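Local coordinates for protein 30kLP (Treponema pallidum, PDB 3K8G) that may take part in ligand transport, and alters the permeability of lipid membranes at acidic pH as a lipoprotein associated with the outer membrane, at residues V21-P26 against V162-K167; Q144-F149 against E190-A195; L206-A211 against I229-D234. One frame throughout, in Å; residues are numbered along the deposited sequence.

Overall arrangement
The three contacts lie along the antiparallel strands of a U-shaped half-barrel that encloses a large hydrophobic cavity. Contact 1 pairs strands 21-26 and 162-166, about 5 Å from the centre of the molecule. Contact 2 lies beside it, centres about 6 Å apart, because strand 162-166 also pairs with strand 189-196: Leu164 N and Leu191 O are 2.8 Å apart, and Tyr165 CD1 meets Pro146 CG at 3.6 Å. Arg148 of contact 2 meets a bound methylpentanediol, probably from the crystallisation liquor. Strand 189-196 leads into strand 199-207, whose end enters contact 3, between two turns. Its centre, at the periphery, is about 17 Å from that of contact 2 and about 20 Å from that of contact 1.

Contact 1: residues V21-P26 against V162-K167; sequences VYLYFP and VALYIK
Val21 opens an antiparallel strand pair within the half-barrel, lying opposite Ile166 in a non-hydrogen-bonded pair. Its CG1, anti to the backbone N (chi1 179°), lies alongside Ile166 CG1 at 4.0 Å and also faces Leu164 CD2. Beta-branched residues suit this extended chain and supply compact apolar flanks. At Tyr22 the hydrogen-bonded pair with Tyr165 begins: Tyr22 N reaches Tyr165 O at 2.9 Å, and Tyr165 N returns to Tyr22 O at 2.8 Å. The Tyr22 ring turns to the other face of the sheet. Lys167 NZ, hydrogen-bonded to Ala19 O, comes to the edge of this ring, while the phenol OH bonds to the backbone at Gly16 and Ala19; a tyrosine can thus bury its ring and anchor its polar end. Leu23 then returns to the face of Val21, where its CD2 touches Leu164 CD2 at 4.1 Å, the two side chains passing at a slant. Tyr24 and Ala163 make the second hydrogen-bonded pair, Tyr24 N to Ala163 O with an N-H...O angle of 154° and Ala163 N to Tyr24 O, each at 2.9 Å. Ala163 is small, and Phe149 of helix 147-153 packs on it, over the face bearing Tyr22, Tyr24 and Tyr165. Phe25, on the Leu23 side, sets its ring against the methyls of Val162, a flat apolar group meeting a branched one. Pro26 ends the segment and has no N-H to offer a neighbouring strand. Its N lies above the Tyr24 ring, offset toward the rim. On the neighbouring ring, Phe25 CE1 and CD1 each lie 3.7 Å from Val162 CG1.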
ATOM      1  N   VAL A  21       5.280   2.557  -5.874  1.00  8.02           N
ATOM      2  CA  VAL A  21       5.006   2.644  -4.406  1.00 10.80           C
ATOM      3  C   VAL A  21       4.760   1.243  -3.863  1.00 11.63           C
ATOM      4  O   VAL A  21       4.047   0.472  -4.510  1.00 10.01           O
ATOM      5  CB  VAL A  21       3.742   3.495  -4.072  1.00 10.49           C
ATOM      6  CG1 VAL A  21       3.482   3.551  -2.554  1.00  9.80           C
ATOM      7  CG2 VAL A  21       3.860   4.921  -4.661  1.00  8.68           C
ATOM      8  N   TYR A  22       5.400   0.901  -2.727  1.00  6.32           N
ATOM      9  CA  TYR A  22       5.093  -0.337  -2.034  1.00  7.12           C
ATOM     10  C   TYR A  22       4.409   0.058  -0.740  1.00  6.92           C
ATOM     11  O   TYR A  22       4.778   1.076  -0.138  1.00  7.58           O
ATOM     12  CB  TYR A  22       6.369  -1.164  -1.736  1.00  7.27           C
ATOM     13  CG  TYR A  22       6.854  -1.850  -2.993  1.00  8.60           C
ATOM     14  CD1 TYR A  22       6.278  -3.067  -3.426  1.00  7.56           C
ATOM     15  CD2 TYR A  22       7.861  -1.259  -3.770  1.00  8.83           C
ATOM     16  CE1 TYR A  22       6.733  -3.693  -4.623  1.00 10.10           C
ATOM     17  CE2 TYR A  22       8.300  -1.881  -5.002  1.00 11.01           C
ATOM     18  CZ  TYR A  22       7.736  -3.076  -5.383  1.00 11.57           C
ATOM     19  OH  TYR A  22       8.127  -3.626  -6.575  1.00  9.90           O
ATOM     20  N   LEU A  23       3.432  -0.757  -0.315  1.00  8.72           N
ATOM     21  CA  LEU A  23       2.628  -0.442   0.866  1.00  9.73           C
ATOM     22  C   LEU A  23       2.467  -1.678   1.737  1.00 10.04           C
ATOM     23  O   LEU A  23       2.376  -2.798   1.250  1.00  8.66           O
ATOM     24  CB  LEU A  23       1.220   0.044   0.466  1.00 12.02           C
ATOM     25  CG  LEU A  23       1.125   1.184  -0.554  1.00 15.36           C
ATOM     26  CD1 LEU A  23       1.138   0.598  -2.013  1.00 15.06           C
ATOM     27  CD2 LEU A  23      -0.178   2.001  -0.310  1.00 17.20           C
ATOM     28  N   TYR A  24       2.456  -1.479   3.046  1.00  9.97           N
ATOM     29  CA  TYR A  24       2.107  -2.558   3.928  1.00 10.61           C
ATOM     30  C   TYR A  24       1.184  -2.002   5.034  1.00 13.10           C
ATOM     31  O   TYR A  24       1.537  -1.030   5.708  1.00  9.56           O
ATOM     32  CB  TYR A  24       3.391  -3.162   4.523  1.00 10.89           C
ATOM     33  CG  TYR A  24       3.104  -4.073   5.677  1.00 10.03           C
ATOM     34  CD1 TYR A  24       2.617  -5.354   5.477  1.00 14.41           C
ATOM     35  CD2 TYR A  24       3.324  -3.636   6.988  1.00 12.82           C
ATOM     36  CE1 TYR A  24       2.335  -6.207   6.594  1.00 13.32           C
ATOM     37  CE2 TYR A  24       3.040  -4.464   8.108  1.00 15.32           C
ATOM     38  CZ  TYR A  24       2.573  -5.739   7.894  1.00 17.71           C
ATOM     39  OH  TYR A  24       2.321  -6.527   9.001  1.00 17.83           O
ATOM     40  N   PHE A  25       0.014  -2.625   5.209  1.00 12.88           N
ATOM     41  CA  PHE A  25      -0.944  -2.212   6.250  1.00 16.64           C
ATOM     42  C   PHE A  25      -1.283  -3.415   7.148  1.00 17.43           C
ATOM     43  O   PHE A  25      -1.974  -4.314   6.690  1.00 16.69           O
ATOM     44  CB  PHE A  25      -2.282  -1.824   5.620  1.00 15.68           C
ATOM     45  CG  PHE A  25      -2.236  -0.627   4.691  1.00 20.09           C
ATOM     46  CD1 PHE A  25      -2.645   0.627   5.132  1.00 19.55           C
ATOM     47  CD2 PHE A  25      -1.888  -0.780   3.357  1.00 24.15           C
ATOM     48  CE1 PHE A  25      -2.642   1.730   4.285  1.00 23.76           C
ATOM     49  CE2 PHE A  25      -1.879   0.321   2.498  1.00 25.98           C
ATOM     50  CZ  PHE A  25      -2.252   1.569   2.957  1.00 23.51           C
ATOM     51  N   PRO A  26      -0.848  -3.412   8.420  1.00 17.31           N
ATOM     52  CA  PRO A  26      -1.500  -4.327   9.370  1.00 17.76           C
ATOM     53  C   PRO A  26      -2.964  -3.898   9.512  1.00 17.32           C
ATOM     54  O   PRO A  26      -3.229  -2.726   9.687  1.00 18.77           O
ATOM     55  CB  PRO A  26      -0.722  -4.121  10.684  1.00 20.15           C
ATOM     56  CG  PRO A  26       0.312  -3.036  10.429  1.00 15.01           C
ATOM     57  CD  PRO A  26       0.135  -2.500   9.044  1.00 19.89           C
ATOM     58  N   VAL A 162       1.913   1.221   9.667  1.00 12.19           N
ATOM     59  CA  VAL A 162       1.704   1.241   8.221  1.00 11.60           C
ATOM     60  C   VAL A 162       3.039   1.686   7.586  1.00 11.15           C
ATOM     61  O   VAL A 162       3.659   2.636   8.062  1.00 11.92           O
ATOM     62  CB  VAL A 162       0.585   2.244   7.852  1.00 10.70           C
ATOM     63  CG1 VAL A 162       0.418   2.408   6.293  1.00 13.68           C
ATOM     64  CG2 VAL A 162      -0.741   1.829   8.487  1.00 12.71           C
ATOM     65  N   ALA A 163       3.496   0.971   6.553  1.00  9.65           N
ATOM     66  CA  ALA A 163       4.797   1.297   5.912  1.00 10.62           C
ATOM     67  C   ALA A 163       4.607   1.637   4.432  1.00 11.70           C
ATOM     68  O   ALA A 163       3.878   0.940   3.726  1.00  9.30           O
ATOM     69  CB  ALA A 163       5.793   0.097   6.088  1.00 12.09           C
ATOM     70  N   LEU A 164       5.272   2.693   3.942  1.00  9.85           N
ATOM     71  CA  LEU A 164       5.243   2.957   2.520  1.00 11.74           C
ATOM     72  C   LEU A 164       6.667   3.144   2.045  1.00 10.28           C
ATOM     73  O   LEU A 164       7.492   3.715   2.766  1.00 11.31           O
ATOM     74  CB  LEU A 164       4.428   4.210   2.171  1.00  9.76           C
ATOM     75  CG  LEU A 164       2.896   4.007   2.082  1.00 18.06           C
ATOM     76  CD1 LEU A 164       2.289   4.240   3.435  1.00 21.05           C
ATOM     77  CD2 LEU A 164       2.314   4.975   1.058  1.00 25.40           C
ATOM     78  N   TYR A 165       6.951   2.629   0.856  1.00 10.43           N
ATOM     79  CA  TYR A 165       8.217   2.936   0.221  1.00  9.15           C
ATOM     80  C   TYR A 165       7.930   3.561  -1.137  1.00 10.00           C
ATOM     81  O   TYR A 165       7.264   2.938  -1.987  1.00  9.44           O
ATOM     82  CB  TYR A 165       9.042   1.662   0.054  1.00  9.86           C
ATOM     83  CG  TYR A 165      10.381   1.945  -0.632  1.00 10.01           C
ATOM     84  CD1 TYR A 165      11.257   2.865  -0.079  1.00 13.52           C
ATOM     85  CD2 TYR A 165      10.774   1.273  -1.811  1.00 13.10           C
ATOM     86  CE1 TYR A 165      12.483   3.140  -0.666  1.00 18.52           C
ATOM     87  CE2 TYR A 165      12.033   1.542  -2.384  1.00 21.88           C
ATOM     88  CZ  TYR A 165      12.869   2.486  -1.785  1.00 21.51           C
ATOM     89  OH  TYR A 165      14.117   2.824  -2.300  1.00 29.70           O
ATOM     90  N   ILE A 166       8.444   4.767  -1.370  1.00  9.88           N
ATOM     91  CA  ILE A 166       7.956   5.559  -2.527  1.00 10.53           C
ATOM     92  C   ILE A 166       9.185   5.963  -3.321  1.00 12.24           C
ATOM     93  O   ILE A 166      10.037   6.675  -2.783  1.00 11.45           O
ATOM     94  CB  ILE A 166       7.187   6.801  -2.018  1.00 10.83           C
ATOM     95  CG1 ILE A 166       5.995   6.356  -1.149  1.00 11.63           C
ATOM     96  CG2 ILE A 166       6.777   7.775  -3.210  1.00 14.44           C
ATOM     97  CD1 ILE A 166       5.875   7.160   0.175  1.00 18.95           C
ATOM     98  N   LYS A 167       9.298   5.481  -4.566  1.00 12.03           N
ATOM     99  CA  LYS A 167      10.485   5.757  -5.365  1.00 14.14           C
ATOM    100  C   LYS A 167      10.601   7.250  -5.663  1.00 15.40           C
ATOM    101  O   LYS A 167      11.693   7.793  -5.600  1.00 17.03           O
ATOM    102  CB  LYS A 167      10.506   4.903  -6.658  1.00 16.34           C
ATOM    103  CG  LYS A 167      10.445   3.385  -6.346  1.00 21.54           C
ATOM    104  CD  LYS A 167      10.950   2.468  -7.467  1.00 31.17           C
ATOM    105  CE  LYS A 167      11.064   0.991  -6.956  1.00 33.20           C
ATOM    106  NZ  LYS A 167      10.728  -0.085  -7.984  1.00 20.22           N
TER

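Contact 2: residues Q144-F149 against E190-A195; sequences QLPPRF and ELYLTA
Arg148 lays its aliphatic chain and guanidinium over one face of the Tyr192 ring, fastening the start of helix 147-153, inferred to be amphipathic, to strand 189-196 of the half-barrel. With CG anti to the backbone N (chi1 179°) and the chain extended as far as NE, the arginine runs across the ring from its hydroxyl end toward CB. CD sits almost above the ring centre, 3.6 Å from the centroid, in a CH-pi contact. Farther along, the guanidinium stacks flat, its plane 12° from that of the ring, and its CZ makes an off-centre cation-pi contact. Arginine suits this place because its long chain can cover the aromatic face while its charged end reaches other partners: NE forms a salt bridge with Glu152, and NH2 bonds to a bound methylpentanediol, probably from the crystallisation liquor.

Pro146 occupies the N-cap position and packs against Glu190, with its CB 3.6 Å from Glu190 CD as the two side chains pass in opposite directions. Pro147, in the first turn of the helix, fits because no intrahelical acceptor is available there for an N-H. The amide of Arg148, also in this turn, is instead served by a water, which bridges from Arg148 N to Glu190 OE1. That same oxygen accepts a short bond from the Tyr192 hydroxyl, so two donors grip it and help fix the carboxylate. Tyr192 OH meets Glu190 OE1 on its anti side at 2.5 Å, 16° out of the carboxylate plane.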
ATOM      1  N   GLN A 144      13.435  -4.958  -4.135  1.00 13.69           N
ATOM      2  CA  GLN A 144      14.340  -4.489  -3.090  1.00 17.19           C
ATOM      3  C   GLN A 144      13.650  -3.446  -2.229  1.00 15.20           C
ATOM      4  O   GLN A 144      13.094  -2.476  -2.744  1.00 14.37           O
ATOM      5  CB  GLN A 144      15.586  -3.873  -3.712  1.00 18.65           C
ATOM      6  CG  GLN A 144      16.382  -4.815  -4.616  1.00 26.80           C
ATOM      7  CD  GLN A 144      17.322  -4.020  -5.521  1.00 40.72           C
ATOM      8  OE1 GLN A 144      16.873  -3.178  -6.299  1.00 49.05           O
ATOM      9  NE2 GLN A 144      18.618  -4.269  -5.412  1.00 44.06           N
ATOM     10  N   LEU A 145      13.619  -3.676  -0.920  1.00 11.70           N
ATOM     11  CA  LEU A 145      12.893  -2.804  -0.021  1.00 12.12           C
ATOM     12  C   LEU A 145      13.801  -2.400   1.132  1.00 10.82           C
ATOM     13  O   LEU A 145      14.705  -3.147   1.483  1.00 10.07           O
ATOM     14  CB  LEU A 145      11.655  -3.510   0.574  1.00 10.73           C
ATOM     15  CG  LEU A 145      10.309  -3.599  -0.191  1.00 21.00           C
ATOM     16  CD1 LEU A 145       9.821  -2.186  -0.664  1.00 20.15           C
ATOM     17  CD2 LEU A 145      10.408  -4.537  -1.344  1.00 13.84           C
ATOM     18  N   PRO A 146      13.532  -1.227   1.754  1.00 12.41           N
ATOM     19  CA  PRO A 146      14.458  -0.805   2.813  1.00 12.84           C
ATOM     20  C   PRO A 146      14.281  -1.643   4.089  1.00 10.86           C
ATOM     21  O   PRO A 146      13.261  -2.278   4.256  1.00  9.71           O
ATOM     22  CB  PRO A 146      14.098   0.658   3.077  1.00 13.80           C
ATOM     23  CG  PRO A 146      12.774   0.885   2.495  1.00 17.61           C
ATOM     24  CD  PRO A 146      12.532  -0.184   1.407  1.00 10.94           C
ATOM     25  N   PRO A 147      15.297  -1.653   4.972  1.00 12.17           N
ATOM     26  CA  PRO A 147      15.250  -2.565   6.111  1.00 11.84           C
ATOM     27  C   PRO A 147      14.047  -2.441   7.042  1.00 11.01           C
ATOM     28  O   PRO A 147      13.529  -3.465   7.468  1.00  9.09           O
ATOM     29  CB  PRO A 147      16.546  -2.273   6.864  1.00 11.82           C
ATOM     30  CG  PRO A 147      17.442  -1.654   5.853  1.00 16.19           C
ATOM     31  CD  PRO A 147      16.554  -0.882   4.925  1.00 10.22           C
ATOM     32  N   ARG A 148      13.601  -1.228   7.386  1.00  8.95           N
ATOM     33  CA  ARG A 148      12.448  -1.129   8.310  1.00  9.67           C
ATOM     34  C   ARG A 148      11.149  -1.567   7.627  1.00  9.06           C
ATOM     35  O   ARG A 148      10.257  -2.140   8.245  1.00 10.10           O
ATOM     36  CB  ARG A 148      12.297   0.305   8.888  1.00  9.27           C
ATOM     37  CG  ARG A 148      11.110   0.422   9.810  1.00 18.02           C
ATOM     38  CD  ARG A 148      11.038   1.769  10.532  1.00 18.79           C
ATOM     39  NE  ARG A 148       9.906   1.754  11.439  1.00 17.37           N
ATOM     40  CZ  ARG A 148       9.528   2.817  12.142  1.00 20.30           C
ATOM     41  NH1 ARG A 148      10.197   3.957  12.024  1.00 20.73           N
ATOM     42  NH2 ARG A 148       8.476   2.736  12.928  1.00 22.17           N
ATOM     43  N   PHE A 149      11.039  -1.286   6.340  1.00 10.62           N
ATOM     44  CA  PHE A 149       9.862  -1.766   5.601  1.00  9.16           C
ATOM     45  C   PHE A 149       9.816  -3.322   5.660  1.00  8.21           C
ATOM     46  O   PHE A 149       8.774  -3.937   6.003  1.00 10.34           O
ATOM     47  CB  PHE A 149       9.915  -1.252   4.157  1.00  8.14           C
ATOM     48  CG  PHE A 149       8.663  -1.574   3.360  1.00  9.16           C
ATOM     49  CD1 PHE A 149       7.722  -0.572   3.113  1.00  8.73           C
ATOM     50  CD2 PHE A 149       8.444  -2.872   2.879  1.00  8.41           C
ATOM     51  CE1 PHE A 149       6.560  -0.852   2.356  1.00  8.34           C
ATOM     52  CE2 PHE A 149       7.282  -3.188   2.154  1.00 11.02           C
ATOM     53  CZ  PHE A 149       6.332  -2.170   1.888  1.00  9.95           C
ATOM     54  N   GLU A 190      11.009   6.821   2.544  1.00 11.76           N
ATOM     55  CA  GLU A 190      10.433   5.763   3.409  1.00 11.44           C
ATOM     56  C   GLU A 190       9.473   6.489   4.360  1.00 14.34           C
ATOM     57  O   GLU A 190       9.827   7.532   4.898  1.00 15.67           O
ATOM     58  CB  GLU A 190      11.532   5.162   4.283  1.00 14.13           C
ATOM     59  CG  GLU A 190      12.578   4.357   3.572  1.00 17.06           C
ATOM     60  CD  GLU A 190      13.634   3.858   4.568  1.00 15.77           C
ATOM     61  OE1 GLU A 190      13.269   3.215   5.552  1.00 15.45           O
ATOM     62  OE2 GLU A 190      14.827   4.096   4.340  1.00 25.87           O
ATOM     63  N   LEU A 191       8.301   5.920   4.610  1.00 12.66           N
ATOM     64  CA  LEU A 191       7.307   6.569   5.458  1.00 12.38           C
ATOM     65  C   LEU A 191       6.657   5.546   6.350  1.00 12.45           C
ATOM     66  O   LEU A 191       6.139   4.533   5.847  1.00 10.25           O
ATOM     67  CB  LEU A 191       6.235   7.240   4.569  1.00 12.14           C
ATOM     68  CG  LEU A 191       5.009   7.867   5.214  1.00 14.16           C
ATOM     69  CD1 LEU A 191       5.451   9.039   6.123  1.00 12.58           C
ATOM     70  CD2 LEU A 191       4.036   8.322   4.127  1.00 14.55           C
ATOM     71  N   TYR A 192       6.634   5.819   7.663  1.00 11.08           N
ATOM     72  CA  TYR A 192       6.100   4.863   8.671  1.00  9.64           C
ATOM     73  C   TYR A 192       5.109   5.616   9.548  1.00 11.45           C
ATOM     74  O   TYR A 192       5.475   6.669  10.098  1.00 11.85           O
ATOM     75  CB  TYR A 192       7.250   4.260   9.514  1.00 12.04           C
ATOM     76  CG  TYR A 192       8.295   3.649   8.600  1.00 10.35           C
ATOM     77  CD1 TYR A 192       8.077   2.391   8.017  1.00 14.31           C
ATOM     78  CD2 TYR A 192       9.471   4.337   8.285  1.00 12.77           C
ATOM     79  CE1 TYR A 192       9.038   1.828   7.124  1.00  8.17           C
ATOM     80  CE2 TYR A 192      10.431   3.771   7.386  1.00 13.47           C
ATOM     81  CZ  TYR A 192      10.177   2.523   6.825  1.00  8.51           C
ATOM     82  OH  TYR A 192      11.104   1.959   5.935  1.00  9.46           O
ATOM     83  N   LEU A 193       3.866   5.120   9.612  1.00 11.54           N
ATOM     84  CA  LEU A 193       2.757   5.835  10.275  1.00 13.52           C
ATOM     85  C   LEU A 193       2.093   4.967  11.318  1.00 14.90           C
ATOM     86  O   LEU A 193       2.019   3.742  11.162  1.00 14.28           O
ATOM     87  CB  LEU A 193       1.700   6.311   9.256  1.00 13.65           C
ATOM     88  CG  LEU A 193       2.203   6.942   7.939  1.00 16.74           C
ATOM     89  CD1 LEU A 193       2.182   5.957   6.766  1.00 15.24           C
ATOM     90  CD2 LEU A 193       1.428   8.228   7.549  1.00 14.94           C
ATOM     91  N   THR A 194       1.563   5.596  12.372  1.00 14.74           N
ATOM     92  CA  THR A 194       0.840   4.819  13.378  1.00 17.37           C
ATOM     93  C   THR A 194      -0.359   5.655  13.874  1.00 15.89           C
ATOM     94  O   THR A 194      -0.264   6.877  14.019  1.00 14.10           O
ATOM     95  CB  THR A 194       1.802   4.373  14.525  1.00 19.26           C
ATOM     96  OG1 THR A 194       1.205   3.311  15.281  1.00 25.30           O
ATOM     97  CG2 THR A 194       2.143   5.518  15.442  1.00 20.03           C
ATOM     98  N   ALA A 195      -1.493   4.998  14.028  1.00 16.13           N
ATOM     99  CA  ALA A 195      -2.748   5.704  14.268  1.00 17.54           C
ATOM    100  C   ALA A 195      -2.753   6.253  15.685  1.00 17.91           C
ATOM    101  O   ALA A 195      -2.317   5.566  16.619  1.00 17.94           O
ATOM    102  CB  ALA A 195      -3.916   4.781  14.063  1.00 16.53           C
TER
HETATM  103  O   HOH W   1      14.875   1.427   6.597  1.00 14.26           O

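Contact 3: residues L206-A211 against I229-D234; sequences LQLGNA and IHVEGD
Leu208 and Asp234 join two chain reversals at the edge of the half-barrel: a type II' beta turn, Leu208 to Ala211, which follows strand 199-207, and the hairpin link between strands 228-232 and 235-244. The close-packed part is built around the backbone carbonyl of Asp234. Leu208 N donates to Asp234 O at 2.7 Å, with an N-H...O angle of 165°, a short and nearly straight bond that ties the turn to the hairpin. The side chain of Leu208 follows over the same oxygen, its CB at 3.4 Å from Asp234 O, and then extends CD1 to Val231 CG1 at 4.2 Å. Leu236 and Ile213 lie against both of these side chains, and Leu186 against Leu208, so a leucine and a valine suit this apolar patch.

The other side is loose in bonding rather than in distance, for polar groups meet there with little to hold them together. The Gln207 side chain bends at chi2 (75°), bringing its amide toward Asp234, yet its NE2 stays 3.6 Å from Asp234 O, too far for a firm bond. The Asn210 amide stands 4.2 Å off, ND2 to Asp234 OD2, its plane perpendicular to the carboxylate. Gly209 suits the second position of the type II' turn, where phi is positive (73°), and Gly233 likewise takes a positive phi in the hairpin link. The first of these glycines also has a carbonyl that comes close to the carboxylate, an encounter of two acceptors that would probably disfavour a negative charge on Asp234: Gly209 O and Asp234 OD2 are 3.0 Å apart and are not hydrogen-bonded.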
ATOM      1  N   LEU A 206      13.842  10.930   3.609  1.00 14.78           N
ATOM      2  CA  LEU A 206      13.767  11.328   2.217  1.00 15.57           C
ATOM      3  C   LEU A 206      15.194  11.494   1.699  1.00 17.74           C
ATOM      4  O   LEU A 206      16.011  12.211   2.308  1.00 16.89           O
ATOM      5  CB  LEU A 206      12.961  12.636   2.078  1.00 14.86           C
ATOM      6  CG  LEU A 206      12.907  13.374   0.736  1.00 23.97           C
ATOM      7  CD1 LEU A 206      12.126  12.559  -0.310  1.00 22.59           C
ATOM      8  CD2 LEU A 206      12.211  14.732   0.980  1.00 24.77           C
ATOM      9  N   GLN A 207      15.484  10.834   0.581  1.00 16.19           N
ATOM     10  CA  GLN A 207      16.804  10.867  -0.007  1.00 18.21           C
ATOM     11  C   GLN A 207      16.989  12.240  -0.662  1.00 19.31           C
ATOM     12  O   GLN A 207      16.149  12.690  -1.461  1.00 20.54           O
ATOM     13  CB  GLN A 207      16.946   9.688  -1.017  1.00 17.15           C
ATOM     14  CG  GLN A 207      18.396   9.302  -1.334  1.00 30.11           C
ATOM     15  CD  GLN A 207      19.097   8.526  -0.197  1.00 33.72           C
ATOM     16  OE1 GLN A 207      18.599   7.505   0.297  1.00 41.84           O
ATOM     17  NE2 GLN A 207      20.253   9.009   0.204  1.00 37.54           N
ATOM     18  N   LEU A 208      18.045  12.943  -0.263  1.00 20.61           N
ATOM     19  CA  LEU A 208      18.293  14.302  -0.749  1.00 22.65           C
ATOM     20  C   LEU A 208      19.292  14.356  -1.921  1.00 24.05           C
ATOM     21  O   LEU A 208      19.354  15.359  -2.636  1.00 24.16           O
ATOM     22  CB  LEU A 208      18.825  15.192   0.380  1.00 23.25           C
ATOM     23  CG  LEU A 208      17.926  15.462   1.604  1.00 23.48           C
ATOM     24  CD1 LEU A 208      18.712  16.171   2.711  1.00 26.61           C
ATOM     25  CD2 LEU A 208      16.677  16.272   1.238  1.00 27.82           C
ATOM     26  N   GLY A 209      20.070  13.294  -2.098  1.00 25.28           N
ATOM     27  CA  GLY A 209      21.164  13.303  -3.084  1.00 27.34           C
ATOM     28  C   GLY A 209      22.349  14.150  -2.643  1.00 29.02           C
ATOM     29  O   GLY A 209      22.796  14.044  -1.504  1.00 29.48           O
ATOM     30  N   ASN A 210      22.876  14.979  -3.550  1.00 31.09           N
ATOM     31  CA  ASN A 210      23.973  15.899  -3.210  1.00 31.92           C
ATOM     32  C   ASN A 210      23.461  17.293  -2.836  1.00 34.13           C
ATOM     33  O   ASN A 210      24.217  18.152  -2.367  1.00 32.99           O
ATOM     34  CB  ASN A 210      25.027  15.958  -4.338  1.00 31.19           C
ATOM     35  CG  ASN A 210      25.819  14.661  -4.465  1.00 31.53           C
ATOM     36  OD1 ASN A 210      25.978  14.118  -5.568  1.00 33.03           O
ATOM     37  ND2 ASN A 210      26.315  14.153  -3.335  1.00 26.65           N
ATOM     38  N   ALA A 211      22.164  17.497  -3.037  1.00 37.63           N
ATOM     39  CA  ALA A 211      21.486  18.748  -2.667  1.00 40.51           C
ATOM     40  C   ALA A 211      21.583  19.023  -1.168  1.00 41.52           C
ATOM     41  O   ALA A 211      21.300  18.144  -0.359  1.00 41.50           O
ATOM     42  CB  ALA A 211      20.001  18.685  -3.094  1.00 40.10           C
ATOM     43  N   ILE A 229      12.921  17.769  12.876  1.00 31.17           N
ATOM     44  CA  ILE A 229      13.559  17.530  11.592  1.00 30.65           C
ATOM     45  C   ILE A 229      15.058  17.575  11.755  1.00 31.27           C
ATOM     46  O   ILE A 229      15.584  18.456  12.436  1.00 31.09           O
ATOM     47  CB  ILE A 229      13.075  18.559  10.536  1.00 30.14           C
ATOM     48  CG1 ILE A 229      11.568  18.386  10.311  1.00 33.54           C
ATOM     49  CG2 ILE A 229      13.845  18.412   9.214  1.00 31.70           C
ATOM     50  CD1 ILE A 229      10.968  19.213   9.175  1.00 38.33           C
ATOM     51  N   HIS A 230      15.749  16.612  11.150  1.00 29.92           N
ATOM     52  CA  HIS A 230      17.212  16.696  11.031  1.00 30.15           C
ATOM     53  C   HIS A 230      17.723  16.015   9.771  1.00 30.48           C
ATOM     54  O   HIS A 230      17.015  15.193   9.165  1.00 27.87           O
ATOM     55  CB  HIS A 230      17.898  16.095  12.259  1.00 30.47           C
ATOM     56  CG  HIS A 230      17.471  14.696  12.575  1.00 28.93           C
ATOM     57  ND1 HIS A 230      18.271  13.603  12.326  1.00 33.67           N
ATOM     58  CD2 HIS A 230      16.345  14.215  13.148  1.00 30.01           C
ATOM     59  CE1 HIS A 230      17.651  12.504  12.720  1.00 30.02           C
ATOM     60  NE2 HIS A 230      16.486  12.850  13.233  1.00 32.42           N
ATOM     61  N   VAL A 231      18.954  16.347   9.391  1.00 30.16           N
ATOM     62  CA  VAL A 231      19.614  15.718   8.252  1.00 31.47           C
ATOM     63  C   VAL A 231      20.619  14.703   8.789  1.00 33.23           C
ATOM     64  O   VAL A 231      21.281  14.957   9.805  1.00 34.09           O
ATOM     65  CB  VAL A 231      20.287  16.774   7.333  1.00 31.55           C
ATOM     66  CG1 VAL A 231      21.071  16.113   6.183  1.00 30.05           C
ATOM     67  CG2 VAL A 231      19.230  17.699   6.762  1.00 30.37           C
ATOM     68  N   GLU A 232      20.681  13.544   8.141  1.00 32.45           N
ATOM     69  CA  GLU A 232      21.646  12.497   8.462  1.00 33.62           C
ATOM     70  C   GLU A 232      22.260  12.035   7.145  1.00 32.35           C
ATOM     71  O   GLU A 232      21.568  11.445   6.312  1.00 32.65           O
ATOM     72  CB  GLU A 232      20.965  11.293   9.128  1.00 34.21           C
ATOM     73  CG  GLU A 232      20.348  11.536  10.522  1.00 40.44           C
ATOM     74  CD  GLU A 232      20.006  10.221  11.234  1.00 47.84           C
ATOM     75  OE1 GLU A 232      19.064  10.196  12.054  1.00 52.96           O
ATOM     76  OE2 GLU A 232      20.677   9.203  10.972  1.00 51.22           O
ATOM     77  N   GLY A 233      23.550  12.295   6.952  1.00 31.47           N
ATOM     78  CA  GLY A 233      24.188  12.004   5.667  1.00 29.37           C
ATOM     79  C   GLY A 233      23.408  12.686   4.560  1.00 28.86           C
ATOM     80  O   GLY A 233      23.200  13.897   4.594  1.00 27.96           O
ATOM     81  N   ASP A 234      22.922  11.897   3.605  1.00 28.22           N
ATOM     82  CA  ASP A 234      22.157  12.432   2.479  1.00 27.83           C
ATOM     83  C   ASP A 234      20.629  12.250   2.634  1.00 26.57           C
ATOM     84  O   ASP A 234      19.886  12.261   1.643  1.00 24.68           O
ATOM     85  CB  ASP A 234      22.669  11.804   1.168  1.00 29.89           C
ATOM     86  CG  ASP A 234      24.009  12.407   0.704  1.00 36.06           C
ATOM     87  OD1 ASP A 234      24.506  13.376   1.331  1.00 39.42           O
ATOM     88  OD2 ASP A 234      24.560  11.911  -0.302  1.00 38.58           O
TER